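Local coordinates for flagellar brake protein YcgR (Klebsiella pneumoniae, PDB 5KEC), which binds the second messenger c-di-GMP and, as the activator MrkH, probably switches on transcription of type 3 fimbriae genes, which fits a role in biofilm formation, at residues T8-K13 and I17-E22; I30-N35 and I39-T44; K64-L69 and K75-A80; L68-S73 and Q108-P113. All blocks are in the same frame, centred on the assembly; numbering follows the deposited sequence.

Contact 1 of 4, residues T8-K13 and I17-E22; sequences TIKTSK and IAIFRE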
# COMPACT_ATOMS: atom_id res chain seq x y z
N THR B 8 -8.32 -20.11 -5.86
CA THR B 8 -7.76 -19.15 -4.92
C THR B 8 -8.22 -17.76 -5.32
O THR B 8 -8.07 -16.82 -4.55
CB THR B 8 -6.23 -19.21 -4.89
OG1 THR B 8 -5.71 -18.94 -6.20
CG2 THR B 8 -5.73 -20.56 -4.38
N ILE B 9 -8.80 -17.63 -6.52
CA ILE B 9 -9.33 -16.35 -7.00
C ILE B 9 -10.84 -16.44 -7.12
O ILE B 9 -11.37 -17.29 -7.84
CB ILE B 9 -8.75 -15.99 -8.38
CG1 ILE B 9 -7.23 -15.88 -8.31
CG2 ILE B 9 -9.34 -14.67 -8.88
CD1 ILE B 9 -6.74 -14.65 -7.59
N LYS B 10 -11.54 -15.56 -6.41
CA LYS B 10 -13.00 -15.55 -6.41
C LYS B 10 -13.52 -14.28 -7.08
O LYS B 10 -13.18 -13.17 -6.67
CB LYS B 10 -13.55 -15.62 -4.98
CG LYS B 10 -12.77 -16.52 -4.04
CD LYS B 10 -12.90 -17.98 -4.42
CE LYS B 10 -12.51 -18.88 -3.25
NZ LYS B 10 -12.73 -20.32 -3.56
N THR B 11 -14.36 -14.45 -8.10
CA THR B 11 -14.95 -13.31 -8.81
C THR B 11 -16.47 -13.38 -8.85
O THR B 11 -17.12 -12.45 -9.32
CB THR B 11 -14.43 -13.20 -10.25
OG1 THR B 11 -14.59 -14.47 -10.91
CG2 THR B 11 -12.96 -12.81 -10.26
N SER B 12 -17.04 -14.47 -8.38
CA SER B 12 -18.49 -14.57 -8.33
C SER B 12 -19.02 -13.68 -7.21
O SER B 12 -18.65 -13.84 -6.05
CB SER B 12 -18.94 -16.01 -8.09
OG SER B 12 -20.31 -16.03 -7.72
N LYS B 13 -19.88 -12.74 -7.58
CA LYS B 13 -20.51 -11.85 -6.62
C LYS B 13 -21.20 -12.64 -5.51
O LYS B 13 -21.13 -12.26 -4.34
CB LYS B 13 -21.52 -10.96 -7.33
CG LYS B 13 -22.29 -10.02 -6.42
CD LYS B 13 -23.70 -9.80 -6.96
CE LYS B 13 -23.67 -9.42 -8.44
NZ LYS B 13 -25.02 -9.48 -9.08
N ILE B 17 -20.20 -12.41 -1.55
CA ILE B 17 -21.16 -12.03 -0.53
C ILE B 17 -21.25 -13.13 0.52
O ILE B 17 -21.16 -12.86 1.72
CB ILE B 17 -22.55 -11.75 -1.13
CG1 ILE B 17 -22.50 -10.53 -2.04
CG2 ILE B 17 -23.57 -11.52 -0.03
CD1 ILE B 17 -23.82 -10.24 -2.76
N ALA B 18 -21.40 -14.37 0.07
CA ALA B 18 -21.48 -15.53 0.96
C ALA B 18 -20.27 -15.63 1.89
O ALA B 18 -20.42 -15.97 3.06
CB ALA B 18 -21.64 -16.81 0.16
N ILE B 19 -19.09 -15.34 1.36
CA ILE B 19 -17.86 -15.41 2.15
C ILE B 19 -17.82 -14.32 3.21
O ILE B 19 -17.44 -14.57 4.37
CB ILE B 19 -16.59 -15.33 1.27
CG1 ILE B 19 -16.35 -16.67 0.57
CG2 ILE B 19 -15.38 -14.96 2.12
CD1 ILE B 19 -15.36 -16.59 -0.59
N PHE B 20 -18.22 -13.11 2.84
CA PHE B 20 -18.24 -12.01 3.81
C PHE B 20 -19.21 -12.29 4.95
O PHE B 20 -18.87 -12.09 6.13
CB PHE B 20 -18.52 -10.67 3.13
CG PHE B 20 -17.28 -9.95 2.69
CD1 PHE B 20 -16.54 -10.42 1.61
CD2 PHE B 20 -16.85 -8.81 3.35
CE1 PHE B 20 -15.39 -9.76 1.21
CE2 PHE B 20 -15.69 -8.16 2.96
CZ PHE B 20 -14.97 -8.63 1.88
N ARG B 21 -20.41 -12.76 4.62
CA ARG B 21 -21.41 -13.09 5.62
C ARG B 21 -20.92 -14.13 6.61
O ARG B 21 -21.22 -14.05 7.80
CB ARG B 21 -22.71 -13.56 4.96
CG ARG B 21 -23.46 -12.47 4.22
CD ARG B 21 -24.84 -12.96 3.81
NE ARG B 21 -25.61 -11.93 3.12
CZ ARG B 21 -26.29 -10.97 3.73
NH1 ARG B 21 -26.29 -10.89 5.06
NH2 ARG B 21 -26.97 -10.07 3.02
N GLU B 22 -20.17 -15.11 6.11
CA GLU B 22 -19.66 -16.18 6.96
C GLU B 22 -18.57 -15.68 7.89
O GLU B 22 -18.59 -15.94 9.09
CB GLU B 22 -19.14 -17.34 6.10
CG GLU B 22 -18.55 -18.48 6.90
CD GLU B 22 -18.30 -19.72 6.06
OE1 GLU B 22 -17.38 -19.70 5.22
OE2 GLU B 22 -19.04 -20.71 6.24
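The flat group that matters here is the backbone carbonyl of Lys13, since no aromatic or planar side chain takes part. Ile17 N approaches its oxygen from one side of the carbonyl plane, tilted 24° out of it, and forms a nearly straight bond: Ile17 N to Lys13 O is 2.9 Å with 169° at the hydrogen. This is the i to i+4 bond of the first turn of helix 13-25. The same oxygen is crowded by the isoleucine side chain. With CG1 beside its own backbone N (chi1 -65°), Ile17 brings CG1 to 3.2 Å from Lys13 O. CD1 then runs on alongside the lysine, 4.0 Å from Lys13 CG; the two side chains point the same way before the ammonium end of Lys13 leads off. The second touch lies further back, where Lys10 directs its CB at the helix and sets CG 4.3 Å from Ile19 CD1. Its NZ turns elsewhere, to Glu15 in a salt bridge and to Gly7 O. Between the two touches sits Ser12 at the N-cap position, whose OG makes weak hydrogen bonds to the amides of Tyr14 and Glu15. Strand 9-10 is paired with strand 104-107, and Leu104 touches both Lys10 and Ile19. The side chains of both lysines thus lend methylenes to the isoleucines while their charged ends lie apart from them. Between strand 9-10 and the helix there is therefore just the thin aliphatic touch of Lys10 on Ile19, the main-chain bond being the helix's own first turn, and no ion pair links the two segments.

Contact 2 of 4, residues I30-N35 and I39-T44; sequences IEIFFN and IITQLT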
# COMPACT_ATOMS: atom_id res chain seq x y z
N ILE B 30 -10.32 -8.84 10.57
CA ILE B 30 -10.05 -8.17 9.31
C ILE B 30 -8.93 -7.17 9.53
O ILE B 30 -8.96 -6.39 10.49
CB ILE B 30 -11.33 -7.52 8.71
CG1 ILE B 30 -11.04 -6.90 7.34
CG2 ILE B 30 -11.96 -6.51 9.66
CD1 ILE B 30 -12.29 -6.48 6.59
N GLU B 31 -7.90 -7.24 8.69
CA GLU B 31 -6.79 -6.30 8.79
C GLU B 31 -6.88 -5.23 7.71
O GLU B 31 -6.99 -5.54 6.52
CB GLU B 31 -5.45 -7.04 8.68
CG GLU B 31 -4.26 -6.18 9.04
CD GLU B 31 -3.01 -7.00 9.31
OE1 GLU B 31 -3.03 -8.22 9.07
OE2 GLU B 31 -2.01 -6.41 9.78
N ILE B 32 -6.84 -3.97 8.13
CA ILE B 32 -6.96 -2.83 7.22
C ILE B 32 -5.63 -2.10 7.15
O ILE B 32 -5.12 -1.65 8.18
CB ILE B 32 -8.02 -1.84 7.73
CG1 ILE B 32 -9.24 -2.60 8.27
CG2 ILE B 32 -8.39 -0.84 6.65
CD1 ILE B 32 -10.28 -1.70 8.92
N PHE B 33 -5.08 -1.97 5.95
CA PHE B 33 -3.82 -1.26 5.76
C PHE B 33 -4.06 0.10 5.13
O PHE B 33 -4.81 0.22 4.17
CB PHE B 33 -2.87 -2.05 4.85
CG PHE B 33 -2.50 -3.40 5.37
CD1 PHE B 33 -1.48 -3.55 6.29
CD2 PHE B 33 -3.17 -4.53 4.93
CE1 PHE B 33 -1.13 -4.80 6.77
CE2 PHE B 33 -2.82 -5.79 5.41
CZ PHE B 33 -1.81 -5.92 6.33
N PHE B 34 -3.42 1.13 5.68
CA PHE B 34 -3.34 2.42 5.00
C PHE B 34 -2.07 3.14 5.39
O PHE B 34 -1.78 3.30 6.58
CB PHE B 34 -4.58 3.29 5.27
CG PHE B 34 -5.07 3.23 6.68
CD1 PHE B 34 -4.74 4.21 7.60
CD2 PHE B 34 -5.88 2.19 7.10
CE1 PHE B 34 -5.20 4.15 8.89
CE2 PHE B 34 -6.35 2.13 8.40
CZ PHE B 34 -6.00 3.11 9.29
N ASN B 35 -1.29 3.53 4.39
CA ASN B 35 -0.05 4.24 4.62
C ASN B 35 0.91 3.44 5.51
O ASN B 35 1.43 2.40 5.10
CB ASN B 35 -0.33 5.61 5.24
CG ASN B 35 -1.38 6.40 4.45
OD1 ASN B 35 -1.44 6.31 3.23
ND2 ASN B 35 -2.20 7.16 5.16
N ILE B 39 -4.61 -1.83 11.23
CA ILE B 39 -5.45 -2.10 12.38
C ILE B 39 -6.19 -3.42 12.21
O ILE B 39 -6.49 -3.84 11.09
CB ILE B 39 -6.45 -0.96 12.67
CG1 ILE B 39 -7.69 -1.08 11.78
CG2 ILE B 39 -5.78 0.40 12.47
CD1 ILE B 39 -8.68 0.03 11.99
N ILE B 40 -6.45 -4.10 13.32
CA ILE B 40 -7.24 -5.31 13.29
C ILE B 40 -8.57 -5.02 13.96
O ILE B 40 -8.62 -4.41 15.03
CB ILE B 40 -6.56 -6.45 14.07
CG1 ILE B 40 -5.17 -6.73 13.50
CG2 ILE B 40 -7.42 -7.71 14.04
CD1 ILE B 40 -5.18 -7.37 12.15
N THR B 41 -9.64 -5.46 13.32
CA THR B 41 -10.97 -5.33 13.88
C THR B 41 -11.84 -6.46 13.35
O THR B 41 -11.33 -7.48 12.90
CB THR B 41 -11.57 -3.94 13.54
OG1 THR B 41 -12.82 -3.77 14.22
CG2 THR B 41 -11.76 -3.78 12.03
N GLN B 42 -13.16 -6.30 13.42
CA GLN B 42 -14.09 -7.27 12.85
C GLN B 42 -15.04 -6.57 11.90
O GLN B 42 -15.27 -5.36 12.02
CB GLN B 42 -14.89 -7.99 13.94
CG GLN B 42 -14.33 -9.33 14.40
CD GLN B 42 -13.12 -9.18 15.30
OE1 GLN B 42 -12.81 -8.09 15.78
NE2 GLN B 42 -12.43 -10.29 15.54
N LEU B 43 -15.58 -7.32 10.95
CA LEU B 43 -16.66 -6.83 10.11
C LEU B 43 -17.85 -6.50 11.00
O LEU B 43 -18.20 -7.28 11.88
CB LEU B 43 -17.08 -7.92 9.12
CG LEU B 43 -16.07 -8.30 8.04
CD1 LEU B 43 -16.42 -9.68 7.50
CD2 LEU B 43 -16.05 -7.25 6.94
N THR B 44 -18.49 -5.36 10.77
CA THR B 44 -19.64 -5.00 11.60
C THR B 44 -20.97 -5.16 10.88
O THR B 44 -22.04 -5.12 11.50
CB THR B 44 -19.50 -3.57 12.19
OG1 THR B 44 -19.30 -2.63 11.13
CG2 THR B 44 -18.30 -3.49 13.10
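Ile30 lays its CG2 methyl against Thr41 CG2 at 3.6 Å, the two side chains running side by side on one face of a beta hairpin. CG1 lies anti to the backbone N (chi1 -176°), and this carries CD1 toward Leu43, which it crosses at about a right angle, 3.9 Å from Leu43 CD2. On that same face Ile32 and Ile39 lie alongside each other, their CD1 atoms 3.9 Å apart. Ile39 CG2 also reaches Phe34 CZ, at 4.2 Å.

The opposite face is mixed in character. Ile40 CD1 rests on the aliphatic part of Glu31, 3.5 Å from Glu31 CG, while the extended acid reaches past it. Its carboxylate is gripped at both oxygens: OE2 by Ser38 OG and Arg110 NH2, OE1 by His70 NE2. Arg110 and His70 are c-di-GMP-binding residues, so this glutamate is a second-shell residue that would hold both in place in the ligand-free protein.

Beneath the side chains, four backbone bonds lace the antiparallel strands, two each in the pairs Ile30 with Thr41 and Ile32 with Ile39; Ile32 N to Ile39 O is 3.0 Å. Strand 29-34 has strand 64-71 on its other side, where Ile30 and Ile32 both meet Phe67. Strand 37-46 pairs in turn with strand 50-55, and Leu43 packs against Phe20 of helix 13-25.

Contact 3 of 4, residues K64-L69 and K75-A80; sequences KIRFLL and KIEFNA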
# COMPACT_ATOMS: atom_id res chain seq x y z
N LYS B 64 -8.62 3.04 -3.18
CA LYS B 64 -8.75 1.63 -2.83
C LYS B 64 -7.89 1.29 -1.62
O LYS B 64 -6.70 1.60 -1.58
CB LYS B 64 -8.36 0.75 -4.02
CG LYS B 64 -9.43 0.62 -5.10
CD LYS B 64 -10.62 -0.17 -4.60
CE LYS B 64 -11.56 -0.53 -5.74
NZ LYS B 64 -10.91 -1.40 -6.77
N ILE B 65 -8.50 0.65 -0.63
CA ILE B 65 -7.79 0.27 0.59
C ILE B 65 -7.50 -1.23 0.61
O ILE B 65 -8.33 -2.04 0.20
CB ILE B 65 -8.61 0.65 1.85
CG1 ILE B 65 -9.06 2.11 1.77
CG2 ILE B 65 -7.81 0.41 3.11
CD1 ILE B 65 -7.91 3.09 1.63
N ARG B 66 -6.31 -1.60 1.07
CA ARG B 66 -5.93 -3.01 1.17
C ARG B 66 -6.49 -3.67 2.43
O ARG B 66 -6.36 -3.14 3.54
CB ARG B 66 -4.40 -3.16 1.13
CG ARG B 66 -3.85 -3.54 -0.23
CD ARG B 66 -3.95 -5.04 -0.48
NE ARG B 66 -2.67 -5.70 -0.29
CZ ARG B 66 -1.70 -5.71 -1.20
NH1 ARG B 66 -1.88 -5.09 -2.36
NH2 ARG B 66 -0.56 -6.34 -0.96
N PHE B 67 -7.11 -4.83 2.26
CA PHE B 67 -7.63 -5.60 3.38
C PHE B 67 -7.08 -7.01 3.39
O PHE B 67 -6.67 -7.55 2.36
CB PHE B 67 -9.16 -5.70 3.31
CG PHE B 67 -9.86 -4.39 3.48
CD1 PHE B 67 -10.41 -4.04 4.71
CD2 PHE B 67 -9.99 -3.51 2.42
CE1 PHE B 67 -11.07 -2.84 4.86
CE2 PHE B 67 -10.65 -2.31 2.58
CZ PHE B 67 -11.18 -1.98 3.80
N LEU B 68 -7.10 -7.61 4.58
CA LEU B 68 -6.78 -9.01 4.76
C LEU B 68 -7.78 -9.60 5.75
O LEU B 68 -7.84 -9.18 6.91
CB LEU B 68 -5.35 -9.15 5.29
CG LEU B 68 -4.52 -10.35 4.86
CD1 LEU B 68 -4.50 -10.49 3.35
CD2 LEU B 68 -3.11 -10.21 5.40
N LEU B 69 -8.57 -10.56 5.29
CA LEU B 69 -9.42 -11.32 6.19
C LEU B 69 -8.67 -12.56 6.62
O LEU B 69 -8.32 -13.40 5.78
CB LEU B 69 -10.73 -11.72 5.51
CG LEU B 69 -11.86 -10.70 5.56
CD1 LEU B 69 -12.97 -11.11 4.61
CD2 LEU B 69 -12.39 -10.57 6.99
N LYS B 75 -5.57 -16.55 4.34
CA LYS B 75 -5.74 -15.11 4.25
C LYS B 75 -6.49 -14.77 2.97
O LYS B 75 -6.11 -15.22 1.88
CB LYS B 75 -4.39 -14.39 4.26
CG LYS B 75 -3.41 -14.87 5.34
CD LYS B 75 -3.95 -14.64 6.74
CE LYS B 75 -2.98 -15.14 7.80
NZ LYS B 75 -3.62 -15.21 9.14
N ILE B 76 -7.56 -14.00 3.09
CA ILE B 76 -8.29 -13.53 1.92
C ILE B 76 -7.96 -12.07 1.68
O ILE B 76 -8.40 -11.20 2.44
CB ILE B 76 -9.81 -13.67 2.10
CG1 ILE B 76 -10.16 -15.07 2.62
CG2 ILE B 76 -10.53 -13.37 0.79
CD1 ILE B 76 -11.62 -15.24 2.99
N GLU B 77 -7.17 -11.79 0.64
CA GLU B 77 -6.81 -10.41 0.37
C GLU B 77 -7.65 -9.78 -0.75
O GLU B 77 -8.06 -10.45 -1.70
CB GLU B 77 -5.31 -10.27 0.09
CG GLU B 77 -4.83 -10.88 -1.21
CD GLU B 77 -3.33 -10.72 -1.37
OE1 GLU B 77 -2.58 -11.42 -0.66
OE2 GLU B 77 -2.90 -9.88 -2.19
N PHE B 78 -7.90 -8.50 -0.60
CA PHE B 78 -8.71 -7.77 -1.55
C PHE B 78 -8.53 -6.28 -1.33
O PHE B 78 -7.96 -5.86 -0.33
CB PHE B 78 -10.19 -8.16 -1.40
CG PHE B 78 -10.76 -7.87 -0.04
CD1 PHE B 78 -11.47 -6.71 0.19
CD2 PHE B 78 -10.56 -8.76 1.01
CE1 PHE B 78 -12.00 -6.44 1.44
CE2 PHE B 78 -11.09 -8.50 2.26
CZ PHE B 78 -11.81 -7.34 2.48
N ASN B 79 -9.02 -5.49 -2.28
CA ASN B 79 -9.01 -4.04 -2.14
C ASN B 79 -10.45 -3.58 -2.20
O ASN B 79 -11.28 -4.22 -2.82
CB ASN B 79 -8.20 -3.40 -3.27
CG ASN B 79 -6.74 -3.77 -3.21
OD1 ASN B 79 -5.94 -3.09 -2.57
ND2 ASN B 79 -6.38 -4.86 -3.89
N ALA B 80 -10.74 -2.46 -1.54
CA ALA B 80 -12.09 -1.93 -1.55
C ALA B 80 -12.07 -0.44 -1.29
O ALA B 80 -11.27 0.06 -0.49
CB ALA B 80 -12.98 -2.65 -0.53
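Aromatic contact comes first: Phe67 CB sits over one face of the Phe78 ring, 3.5 Å from its centroid in a CH-pi contact. The fit is close, with Phe67 CB only 3.2 Å from Phe78 CZ. The rings themselves are almost parallel (3°) but slid apart, centroids 5.1 Å from each other, so they barely overlap. Phe78 has CG between its backbone N and carbonyl carbon (chi1 60°), which swings the ring across under its partner. Aliphatic groups flank the pair on the same face: Ala80 CB lies 3.9 Å from Phe67 CE2, and Leu69 CD1 4.0 Å from Phe78 CE2. Phe20 of helix 13-25 meets Phe78 edge-to-face, and Phe51 and Phe98 do likewise with Phe67.

Backbone bonds define a beta hairpin within the antiparallel sheet of the YcgR-like domain. Three hydrogen-bonded pairs, Ile65 with Ala80, Phe67 with Phe78 and Leu69 with Ile76, alternate with two non-hydrogen-bonded ones. Leu69 with Ile76 is tight in both directions, whereas the bond from Phe78 N to Phe67 O is weak.

The other face is mainly polar, with Leu68 among the charged groups. Arg66 bends its chain past Asn79, its CG 3.2 Å from Asn79 OD1. Glu77 OE2 stands over one face of the Arg66 guanidinium, 4.4 Å from NH2, where no N-H points at it; the salt bridge of Glu77 goes to Arg111. Leu68 CD1 covers the Glu77 stem, 3.4 Å from CB.

Contact 4 of 4, residues L68-S73 and Q108-P113; sequences LLHSDS and QRRRDP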
# COMPACT_ATOMS: atom_id res chain seq x y z
N LEU B 68 -7.10 -7.61 4.58
CA LEU B 68 -6.78 -9.01 4.76
C LEU B 68 -7.78 -9.60 5.75
O LEU B 68 -7.84 -9.18 6.91
CB LEU B 68 -5.35 -9.15 5.29
CG LEU B 68 -4.52 -10.35 4.86
CD1 LEU B 68 -4.50 -10.49 3.35
CD2 LEU B 68 -3.11 -10.21 5.40
N LEU B 69 -8.57 -10.56 5.29
CA LEU B 69 -9.42 -11.32 6.19
C LEU B 69 -8.67 -12.56 6.62
O LEU B 69 -8.32 -13.40 5.78
CB LEU B 69 -10.73 -11.72 5.51
CG LEU B 69 -11.86 -10.70 5.56
CD1 LEU B 69 -12.97 -11.11 4.61
CD2 LEU B 69 -12.39 -10.57 6.99
N HIS B 70 -8.40 -12.67 7.92
CA HIS B 70 -7.62 -13.79 8.43
C HIS B 70 -8.53 -14.98 8.71
O HIS B 70 -8.77 -15.34 9.86
CB HIS B 70 -6.85 -13.37 9.69
CG HIS B 70 -5.87 -12.27 9.46
ND1 HIS B 70 -4.54 -12.51 9.18
CD2 HIS B 70 -6.01 -10.92 9.46
CE1 HIS B 70 -3.91 -11.36 9.02
NE2 HIS B 70 -4.78 -10.38 9.19
N SER B 71 -9.02 -15.60 7.63
CA SER B 71 -9.94 -16.72 7.74
C SER B 71 -9.22 -18.02 8.06
O SER B 71 -7.99 -18.11 7.95
CB SER B 71 -10.74 -16.89 6.44
OG SER B 71 -11.57 -18.03 6.50
N ASP B 72 -9.99 -19.03 8.46
CA ASP B 72 -9.46 -20.35 8.77
C ASP B 72 -8.97 -21.02 7.49
O ASP B 72 -8.10 -21.89 7.53
CB ASP B 72 -10.54 -21.22 9.41
CG ASP B 72 -11.00 -20.69 10.75
OD1 ASP B 72 -10.16 -20.16 11.50
OD2 ASP B 72 -12.21 -20.81 11.05
N SER B 73 -9.54 -20.61 6.37
CA SER B 73 -9.24 -21.22 5.08
C SER B 73 -7.99 -20.61 4.45
O SER B 73 -7.48 -21.11 3.45
CB SER B 73 -10.44 -21.06 4.13
OG SER B 73 -10.78 -19.69 3.97
N GLN B 108 -1.92 -17.92 1.35
CA GLN B 108 -1.48 -18.52 2.60
C GLN B 108 -0.39 -17.64 3.21
O GLN B 108 -0.05 -17.76 4.38
CB GLN B 108 -0.97 -19.95 2.35
CG GLN B 108 -0.35 -20.13 0.98
CD GLN B 108 -0.44 -21.56 0.48
OE1 GLN B 108 -1.19 -22.38 1.02
NE2 GLN B 108 0.33 -21.87 -0.56
N ARG B 109 0.13 -16.75 2.38
CA ARG B 109 1.21 -15.85 2.78
C ARG B 109 0.69 -14.46 3.13
O ARG B 109 -0.22 -13.93 2.47
CB ARG B 109 2.24 -15.75 1.65
CG ARG B 109 3.32 -14.72 1.87
CD ARG B 109 4.13 -14.50 0.60
NE ARG B 109 5.02 -13.36 0.71
CZ ARG B 109 5.39 -12.60 -0.32
NH1 ARG B 109 4.93 -12.87 -1.54
NH2 ARG B 109 6.20 -11.57 -0.13
N ARG B 110 1.26 -13.87 4.17
CA ARG B 110 0.93 -12.52 4.57
C ARG B 110 1.72 -11.53 3.73
O ARG B 110 2.94 -11.42 3.87
CB ARG B 110 1.25 -12.31 6.05
CG ARG B 110 1.07 -10.88 6.51
CD ARG B 110 1.79 -10.61 7.82
NE ARG B 110 1.60 -9.21 8.20
CZ ARG B 110 0.53 -8.76 8.84
NH1 ARG B 110 -0.43 -9.60 9.18
NH2 ARG B 110 0.43 -7.47 9.13
N ARG B 111 1.04 -10.81 2.85
CA ARG B 111 1.72 -9.87 1.96
C ARG B 111 1.53 -8.43 2.43
O ARG B 111 0.78 -7.66 1.83
CB ARG B 111 1.23 -10.02 0.52
CG ARG B 111 1.62 -11.33 -0.15
CD ARG B 111 0.40 -12.17 -0.46
NE ARG B 111 0.52 -12.87 -1.73
CZ ARG B 111 0.24 -12.34 -2.91
NH1 ARG B 111 -0.18 -11.08 -2.99
NH2 ARG B 111 0.39 -13.05 -4.02
N ASP B 112 2.21 -8.08 3.51
CA ASP B 112 2.07 -6.76 4.10
C ASP B 112 2.56 -5.68 3.13
O ASP B 112 3.75 -5.60 2.83
CB ASP B 112 2.84 -6.70 5.42
CG ASP B 112 2.39 -5.55 6.30
OD1 ASP B 112 2.33 -4.41 5.81
OD2 ASP B 112 2.09 -5.80 7.49
N PRO B 113 1.63 -4.85 2.64
CA PRO B 113 1.95 -3.82 1.64
C PRO B 113 2.80 -2.68 2.20
O PRO B 113 3.31 -1.87 1.43
CB PRO B 113 0.57 -3.29 1.24
CG PRO B 113 -0.28 -3.53 2.44
CD PRO B 113 0.20 -4.83 3.01
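The loop that carries the PilZ RxxxR motif, here Arg110 to Arg114, meets the c-di-GMP-binding residue His70 of strand 64-71. Arg110 makes the touch: its chain, with CG anti to the backbone N (chi1 174°), stays extended to NE and reaches across to the strand. Arg110 CG passes Leu68 CD2 at 4.4 Å. Beyond it, NH1 comes to the edge of the His70 imidazole, 3.9 Å from CE1 and near the ring plane, with ring and guanidinium planes only 19° apart.

No hydrogen bond joins the two groups directly; Glu31 mediates, one carboxylate oxygen going to His70 NE2 and the other to Arg110 NH2. With ND1 also bonded, to Lys75 NZ, the imidazole is fixed in its rotation. Arg110 NH2 holds a second acid, Asp112 OD2, in a salt bridge of 2.9 Å, meeting that oxygen on its anti side but well out of the carboxylate plane. Such acids would offset the positive charge gathered here while no ligand is bound. Arg111, which like Arg109 binds c-di-GMP in this protein, lays its CG over the rim of the Arg109 guanidinium, 3.7 Å above the plane.

In the sheet, strand 64-71 runs between strands 29-34 and 74-87. The loop leaves strand 104-107, lays Arg110, Asp112 and Pro113 against Phe33 of strand 29-34, and goes on to strand 117-118 of the second sheet.

In the fold
Contact 1 is the surface member, thin aliphatic touch plus one helical bond, whereas contacts 2 and 3 are hairpins of a single antiparallel sheet, each with a largely apolar face and a mixed or polar one, and both partly buried. They adjoin: strands 29-34 and 64-71 are neighbours, and contact 3 is the larger and more aromatic. Phe20 of contact 1's helix packs on Phe78 of contact 3 and Leu43 of contact 2, closing over the apolar side. Contact 4 shares Leu68 and Leu69 with contact 3 but works on the polar side, where charged groups outweigh packing: Glu31 from contact 2 and Lys75 and Glu77 from contact 3 all engage its c-di-GMP-binding residues.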